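Local coordinates for uncharacterized protein (Bifidobacterium adolescentis ATCC 15703, PDB 3CPG), which probably binds pyridoxal 5'-phosphate and takes part in its homeostasis, as a TIM-barrel member of the YggS/PROSC family, at residues Ala13-Asp18 / Leu90-Ala95; Asp34-Ala39 / Val50-Ala55. All coordinates share one frame; numbering follows the deposited sequence.

Contact 1: residues Ala13-Asp18 / Leu90-Ala95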
ATOM      1  N   ALA A  13      -1.770  19.419   8.538  1.00  8.08           N
ATOM      2  CA  ALA A  13      -0.378  19.849   8.563  1.00  6.65           C
ATOM      3  C   ALA A  13       0.126  20.031   9.992  1.00  7.22           C
ATOM      4  O   ALA A  13       1.302  20.321  10.208  1.00  6.70           O
ATOM      5  CB  ALA A  13      -0.220  21.151   7.781  1.00  8.58           C
ATOM      6  N   ASN A  14      -0.763  19.868  10.969  1.00  5.89           N
ATOM      7  CA  ASN A  14      -0.364  20.007  12.364  1.00  6.77           C
ATOM      8  C   ASN A  14       0.740  19.002  12.653  1.00  6.87           C
ATOM      9  O   ASN A  14       0.618  17.826  12.313  1.00  6.16           O
ATOM     10  CB  ASN A  14      -1.544  19.749  13.296  1.00  6.67           C
ATOM     11  CG  ASN A  14      -1.127  19.740  14.750  1.00  9.48           C
ATOM     12  OD1 ASN A  14      -0.527  20.701  15.236  1.00 10.11           O
ATOM     13  ND2 ASN A  14      -1.435  18.653  15.451  1.00  8.88           N
ATOM     14  N   GLU A  15       1.806  19.462  13.301  1.00  6.20           N
ATOM     15  CA  GLU A  15       2.954  18.614  13.593  1.00  5.20           C
ATOM     16  C   GLU A  15       3.146  18.190  15.044  1.00  6.22           C
ATOM     17  O   GLU A  15       4.043  17.401  15.344  1.00  5.36           O
ATOM     18  CB  GLU A  15       4.229  19.312  13.119  1.00  7.59           C
ATOM     19  CG  GLU A  15       4.273  19.563  11.617  1.00  7.90           C
ATOM     20  CD  GLU A  15       5.692  19.673  11.104  1.00 10.18           C
ATOM     21  OE1 GLU A  15       6.561  18.936  11.619  1.00 10.29           O
ATOM     22  OE2 GLU A  15       5.934  20.478  10.179  1.00 10.48           O
ATOM     23  N   VAL A  16       2.310  18.700  15.939  1.00  5.46           N
ATOM     24  CA  VAL A  16       2.443  18.384  17.352  1.00  6.45           C
ATOM     25  C   VAL A  16       1.177  17.828  17.992  1.00  6.92           C
ATOM     26  O   VAL A  16       0.101  18.404  17.852  1.00  7.22           O
ATOM     27  CB  VAL A  16       2.868  19.644  18.137  1.00  7.85           C
ATOM     28  CG1 VAL A  16       2.902  19.351  19.628  1.00  6.38           C
ATOM     29  CG2 VAL A  16       4.225  20.121  17.647  1.00  7.69           C
ATOM     30  N   ILE A  17       1.319  16.708  18.694  1.00  7.02           N
ATOM     31  CA  ILE A  17       0.199  16.079  19.386  1.00  7.94           C
ATOM     32  C   ILE A  17       0.537  15.993  20.870  1.00  9.10           C
ATOM     33  O   ILE A  17       1.701  16.104  21.253  1.00  8.17           O
ATOM     34  CB  ILE A  17      -0.091  14.659  18.836  1.00  7.62           C
ATOM     35  CG1 ILE A  17       1.159  13.784  18.929  1.00  9.32           C
ATOM     36  CG2 ILE A  17      -0.559  14.755  17.395  1.00  9.54           C
ATOM     37  CD1 ILE A  17       0.929  12.350  18.474  1.00 11.55           C
ATOM     38  N   ASP A  18      -0.475  15.806  21.711  1.00  9.13           N
ATOM     39  CA  ASP A  18      -0.224  15.729  23.144  1.00  9.73           C
ATOM     40  C   ASP A  18       0.342  14.372  23.551  1.00  9.03           C
ATOM     41  O   ASP A  18       0.260  13.399  22.800  1.00  8.63           O
ATOM     42  CB  ASP A  18      -1.498  16.048  23.936  1.00 11.58           C
ATOM     43  CG  ASP A  18      -2.631  15.089  23.645  1.00 15.40           C
ATOM     44  OD1 ASP A  18      -2.453  13.874  23.853  1.00 16.19           O
ATOM     45  OD2 ASP A  18      -3.711  15.552  23.219  1.00 21.25           O
ATOM     46  N   LEU A  90       5.978  15.956   6.167  1.00  5.19           N
ATOM     47  CA  LEU A  90       6.357  14.574   6.418  1.00  4.92           C
ATOM     48  C   LEU A  90       7.781  14.297   5.952  1.00  5.26           C
ATOM     49  O   LEU A  90       8.558  13.651   6.653  1.00  5.13           O
ATOM     50  CB  LEU A  90       5.388  13.616   5.722  1.00  5.79           C
ATOM     51  CG  LEU A  90       4.028  13.459   6.409  1.00  5.89           C
ATOM     52  CD1 LEU A  90       3.075  12.676   5.501  1.00  5.66           C
ATOM     53  CD2 LEU A  90       4.219  12.750   7.756  1.00  6.20           C
ATOM     54  N   ALA A  91       8.128  14.789   4.768  1.00  5.37           N
ATOM     55  CA  ALA A  91       9.467  14.554   4.251  1.00  6.68           C
ATOM     56  C   ALA A  91      10.502  15.183   5.176  1.00  6.75           C
ATOM     57  O   ALA A  91      11.520  14.564   5.484  1.00  6.68           O
ATOM     58  CB  ALA A  91       9.599  15.126   2.837  1.00  6.97           C
ATOM     59  N   ARG A  92      10.236  16.404   5.632  1.00  6.73           N
ATOM     60  CA  ARG A  92      11.177  17.088   6.512  1.00  6.58           C
ATOM     61  C   ARG A  92      11.353  16.329   7.822  1.00  6.69           C
ATOM     62  O   ARG A  92      12.477  16.074   8.247  1.00  6.28           O
ATOM     63  CB  ARG A  92      10.716  18.518   6.819  1.00  5.94           C
ATOM     64  CG  ARG A  92      11.822  19.369   7.445  1.00  8.29           C
ATOM     65  CD  ARG A  92      11.294  20.623   8.146  1.00 10.59           C
ATOM     66  NE  ARG A  92      10.761  20.321   9.473  1.00  9.76           N
ATOM     67  CZ  ARG A  92       9.468  20.226   9.764  1.00  9.51           C
ATOM     68  NH1 ARG A  92       8.551  20.411   8.822  1.00  9.83           N
ATOM     69  NH2 ARG A  92       9.090  19.946  11.006  1.00  8.96           N
ATOM     70  N   ARG A  93      10.235  15.976   8.456  1.00  4.85           N
ATOM     71  CA  ARG A  93      10.258  15.245   9.719  1.00  4.89           C
ATOM     72  C   ARG A  93      10.965  13.899   9.577  1.00  6.13           C
ATOM     73  O   ARG A  93      11.732  13.503  10.451  1.00  5.47           O
ATOM     74  CB  ARG A  93       8.827  15.028  10.237  1.00  3.74           C
ATOM     75  CG  ARG A  93       8.135  16.306  10.739  1.00  4.71           C
ATOM     76  CD  ARG A  93       8.710  16.762  12.078  1.00  6.13           C
ATOM     77  NE  ARG A  93       8.389  15.845  13.174  1.00  5.60           N
ATOM     78  CZ  ARG A  93       7.232  15.836  13.831  1.00  4.89           C
ATOM     79  NH1 ARG A  93       6.276  16.698  13.510  1.00  5.44           N
ATOM     80  NH2 ARG A  93       7.027  14.961  14.808  1.00  5.80           N
ATOM     81  N   CYS A  94      10.705  13.191   8.484  1.00  5.54           N
ATOM     82  CA  CYS A  94      11.356  11.904   8.277  1.00  5.99           C
ATOM     83  C   CYS A  94      12.851  12.077   8.065  1.00  5.40           C
ATOM     84  O   CYS A  94      13.641  11.276   8.556  1.00  6.58           O
ATOM     85  CB  CYS A  94      10.742  11.165   7.087  1.00  5.66           C
ATOM     86  SG  CYS A  94       9.149  10.411   7.475  1.00  8.19           S
ATOM     87  N   ALA A  95      13.239  13.129   7.350  1.00  6.29           N
ATOM     88  CA  ALA A  95      14.651  13.389   7.092  1.00  6.86           C
ATOM     89  C   ALA A  95      15.395  13.626   8.403  1.00  7.21           C
ATOM     90  O   ALA A  95      16.494  13.115   8.612  1.00  6.93           O
ATOM     91  CB  ALA A  95      14.808  14.598   6.176  1.00  6.85           C
TER
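A salt-bridge network on the surface of the barrel ties Glu15, in the loop leading into helix 19-42, to Arg92 and Arg93 on the outer helix 80-96. Arg92 grips the carboxylate end-on with two nitrogens: NH1 donates to the syn lone pair of Glu15 OE2 at 2.9 Å, while NH2 reaches Glu15 OE1 at 2.8 Å, also on the syn side but somewhat out of the carboxylate plane. The two flat groups are turned 33° against each other, so the fork is twisted. Arg93 comes in from the other flank, nearly coplanar with the carboxylate, and its NH1 takes the anti lone pair of Glu15 OE1 at 2.9 Å. The same NH1 donates to the backbone Glu15 O at 3.0 Å, in the carbonyl plane. Bends at chi2 (-73°) and chi3 (-68°) fold the Arg93 chain back and bring this nitrogen between the two acceptors. Beyond the pair of segments, Arg92 NE forms a salt bridge with Glu96. With an alanine here the carboxylate is gone, and both guanidinium groups would probably lose the charge they share, Arg93 keeping at most its bond to the backbone oxygen. With two arginines converging on one acid, Glu15 is likely to stay ionised, and the two-nitrogen grip of Arg92, with Arg93 NH1 on the anti side of OE1, probably holds the carboxylate against rotation.

Contact 2: residues Asp34-Ala39 / Val50-Ala55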
ATOM      1  N   ASP A  34       3.013  -6.746  17.060  1.00  9.25           N
ATOM      2  CA  ASP A  34       2.955  -8.017  17.771  1.00 10.45           C
ATOM      3  C   ASP A  34       1.969  -8.951  17.072  1.00 10.01           C
ATOM      4  O   ASP A  34       2.228 -10.144  16.937  1.00 11.16           O
ATOM      5  CB  ASP A  34       2.526  -7.821  19.232  1.00 11.49           C
ATOM      6  CG  ASP A  34       3.594  -7.141  20.077  1.00 14.26           C
ATOM      7  OD1 ASP A  34       4.781  -7.164  19.691  1.00 15.77           O
ATOM      8  OD2 ASP A  34       3.243  -6.596  21.144  1.00 17.88           O
ATOM      9  N   ARG A  35       0.838  -8.408  16.627  1.00  9.21           N
ATOM     10  CA  ARG A  35      -0.162  -9.219  15.933  1.00  9.83           C
ATOM     11  C   ARG A  35       0.426  -9.776  14.645  1.00  9.58           C
ATOM     12  O   ARG A  35       0.204 -10.936  14.296  1.00  8.90           O
ATOM     13  CB  ARG A  35      -1.408  -8.389  15.606  1.00  9.83           C
ATOM     14  CG  ARG A  35      -2.300  -8.112  16.799  1.00 12.09           C
ATOM     15  CD  ARG A  35      -3.463  -7.208  16.421  1.00 12.92           C
ATOM     16  NE  ARG A  35      -4.320  -7.806  15.399  1.00 12.75           N
ATOM     17  CZ  ARG A  35      -5.380  -7.202  14.871  1.00 15.58           C
ATOM     18  NH1 ARG A  35      -5.712  -5.980  15.264  1.00 15.71           N
ATOM     19  NH2 ARG A  35      -6.118  -7.826  13.961  1.00 13.65           N
ATOM     20  N   ILE A  36       1.170  -8.942  13.928  1.00  7.48           N
ATOM     21  CA  ILE A  36       1.794  -9.384  12.691  1.00  6.82           C
ATOM     22  C   ILE A  36       2.748 -10.536  12.996  1.00  7.73           C
ATOM     23  O   ILE A  36       2.710 -11.571  12.332  1.00  8.43           O
ATOM     24  CB  ILE A  36       2.547  -8.217  12.006  1.00  5.78           C
ATOM     25  CG1 ILE A  36       1.526  -7.169  11.543  1.00  5.51           C
ATOM     26  CG2 ILE A  36       3.373  -8.729  10.823  1.00  7.00           C
ATOM     27  CD1 ILE A  36       2.135  -5.909  10.947  1.00  8.95           C
ATOM     28  N   ALA A  37       3.592 -10.364  14.009  1.00  7.18           N
ATOM     29  CA  ALA A  37       4.536 -11.410  14.392  1.00  8.19           C
ATOM     30  C   ALA A  37       3.798 -12.694  14.774  1.00  9.13           C
ATOM     31  O   ALA A  37       4.188 -13.787  14.360  1.00 10.16           O
ATOM     32  CB  ALA A  37       5.400 -10.939  15.556  1.00  7.57           C
ATOM     33  N   ALA A  38       2.729 -12.563  15.556  1.00  8.28           N
ATOM     34  CA  ALA A  38       1.955 -13.730  15.974  1.00  9.52           C
ATOM     35  C   ALA A  38       1.318 -14.422  14.769  1.00  9.47           C
ATOM     36  O   ALA A  38       1.246 -15.652  14.714  1.00  9.64           O
ATOM     37  CB  ALA A  38       0.871 -13.316  16.978  1.00  8.13           C
ATOM     38  N   ALA A  39       0.864 -13.626  13.803  1.00  8.70           N
ATOM     39  CA  ALA A  39       0.233 -14.166  12.601  1.00  8.47           C
ATOM     40  C   ALA A  39       1.245 -14.915  11.745  1.00  8.56           C
ATOM     41  O   ALA A  39       0.935 -15.959  11.181  1.00  8.41           O
ATOM     42  CB  ALA A  39      -0.403 -13.045  11.794  1.00  8.12           C
ATOM     43  N   VAL A  50       6.175 -10.052   6.417  1.00  8.34           N
ATOM     44  CA  VAL A  50       5.084  -9.096   6.253  1.00  7.99           C
ATOM     45  C   VAL A  50       5.491  -7.694   6.685  1.00  8.18           C
ATOM     46  O   VAL A  50       6.030  -7.514   7.775  1.00  9.47           O
ATOM     47  CB  VAL A  50       3.856  -9.511   7.098  1.00  7.13           C
ATOM     48  CG1 VAL A  50       2.703  -8.542   6.863  1.00  7.15           C
ATOM     49  CG2 VAL A  50       3.444 -10.933   6.755  1.00  5.72           C
ATOM     50  N   ARG A  51       5.238  -6.708   5.831  1.00  6.93           N
ATOM     51  CA  ARG A  51       5.563  -5.329   6.169  1.00  8.83           C
ATOM     52  C   ARG A  51       4.293  -4.589   6.551  1.00  9.39           C
ATOM     53  O   ARG A  51       3.218  -4.833   5.990  1.00  9.33           O
ATOM     54  CB  ARG A  51       6.242  -4.609   4.998  1.00  9.19           C
ATOM     55  CG  ARG A  51       7.694  -5.003   4.783  1.00 11.76           C
ATOM     56  CD  ARG A  51       8.421  -3.995   3.905  1.00 14.55           C
ATOM     57  NE  ARG A  51       7.924  -3.996   2.533  1.00 16.26           N
ATOM     58  CZ  ARG A  51       8.272  -3.106   1.611  1.00 18.30           C
ATOM     59  NH1 ARG A  51       9.122  -2.131   1.911  1.00 19.28           N
ATOM     60  NH2 ARG A  51       7.776  -3.192   0.383  1.00 18.47           N
ATOM     61  N   LEU A  52       4.420  -3.691   7.519  1.00  7.88           N
ATOM     62  CA  LEU A  52       3.289  -2.908   7.984  1.00  6.42           C
ATOM     63  C   LEU A  52       3.226  -1.552   7.301  1.00  6.79           C
ATOM     64  O   LEU A  52       4.193  -0.786   7.334  1.00  6.56           O
ATOM     65  CB  LEU A  52       3.378  -2.698   9.498  1.00  5.89           C
ATOM     66  CG  LEU A  52       2.445  -1.653  10.122  1.00  4.96           C
ATOM     67  CD1 LEU A  52       0.978  -2.048   9.934  1.00  5.42           C
ATOM     68  CD2 LEU A  52       2.778  -1.522  11.603  1.00  5.43           C
ATOM     69  N   LEU A  53       2.091  -1.274   6.668  1.00  5.08           N
ATOM     70  CA  LEU A  53       1.862   0.012   6.028  1.00  5.76           C
ATOM     71  C   LEU A  53       0.794   0.680   6.870  1.00  5.53           C
ATOM     72  O   LEU A  53      -0.281   0.116   7.079  1.00  6.98           O
ATOM     73  CB  LEU A  53       1.345  -0.144   4.589  1.00  5.23           C
ATOM     74  CG  LEU A  53       0.858   1.132   3.866  1.00  5.41           C
ATOM     75  CD1 LEU A  53       0.789   0.864   2.386  1.00  7.22           C
ATOM     76  CD2 LEU A  53      -0.516   1.562   4.340  1.00  5.62           C
ATOM     77  N   ALA A  54       1.087   1.868   7.379  1.00  3.74           N
ATOM     78  CA  ALA A  54       0.098   2.568   8.175  1.00  3.41           C
ATOM     79  C   ALA A  54      -0.772   3.377   7.220  1.00  3.37           C
ATOM     80  O   ALA A  54      -0.253   4.144   6.412  1.00  3.39           O
ATOM     81  CB  ALA A  54       0.782   3.490   9.183  1.00  4.66           C
ATOM     82  N   ALA A  55      -2.084   3.170   7.289  1.00  4.55           N
ATOM     83  CA  ALA A  55      -3.026   3.907   6.451  1.00  4.73           C
ATOM     84  C   ALA A  55      -3.203   5.207   7.218  1.00  5.92           C
ATOM     85  O   ALA A  55      -3.828   5.227   8.276  1.00  6.34           O
ATOM     86  CB  ALA A  55      -4.351   3.155   6.349  1.00  4.54           C
TER
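Apolar packing carries the whole contact between Ile36, on helix 19-42, and Val50 with the strand 51-55 that follows it; no hydrogen bond crosses between the segments. The two branches of Ile36 divide the work. Its CG2 methyl lies against Val50, 3.8 Å from Val50 CB and 4.0 Å from Val50 CG1, the two side chains meeting at a slant. The longer branch runs on to Leu52, where Ile36 CD1 sits 3.7 Å from Leu52 CB; here the side chains cross at about a right angle. An extended outer chain, chi2 175°, carries CD1 to that second residue. Val50 and Leu52 both direct their side chains at the helix, whereas the intervening Arg51 points away, the alternation expected of an extended chain entering a strand.

The polar bonds that tie these elements to their neighbours lie outside the apolar patch: Val50 N donates to Glu40 OE2, and the backbones of Arg51 and Leu53 both pair with Val261 of strand 260-263. Val261 also touches Ile36 and Val50, extending the buried apolar layer. A helix packed through aliphatic side chains on the outer face of a parallel strand is the basic layer of a TIM barrel, the fold of the alanine racemase N-terminal domain family.

In the fold
The two contacts illustrate how a long helix and the loop leading into it can be attached to a barrel by different chemistry. Contact 2 is nested along the chain inside the loop closed by contact 1: residues 13-18 lead directly into helix 19-42, which supplies residues 34-39, then comes strand 51-55, and helix 80-96 closes the span. Their centres lie about 23 Å apart, with nearest atoms about 9 Å from each other. Contact 1 is a polar surface clasp, whereas contact 2 is buried between helix and parallel sheet. Together they join the N-terminal region to strand 51-55 and the outer helix 80-96. Neither forms the cofactor site, although strand 51-55 leads toward Lys57, the predicted attachment point of pyridoxal phosphate.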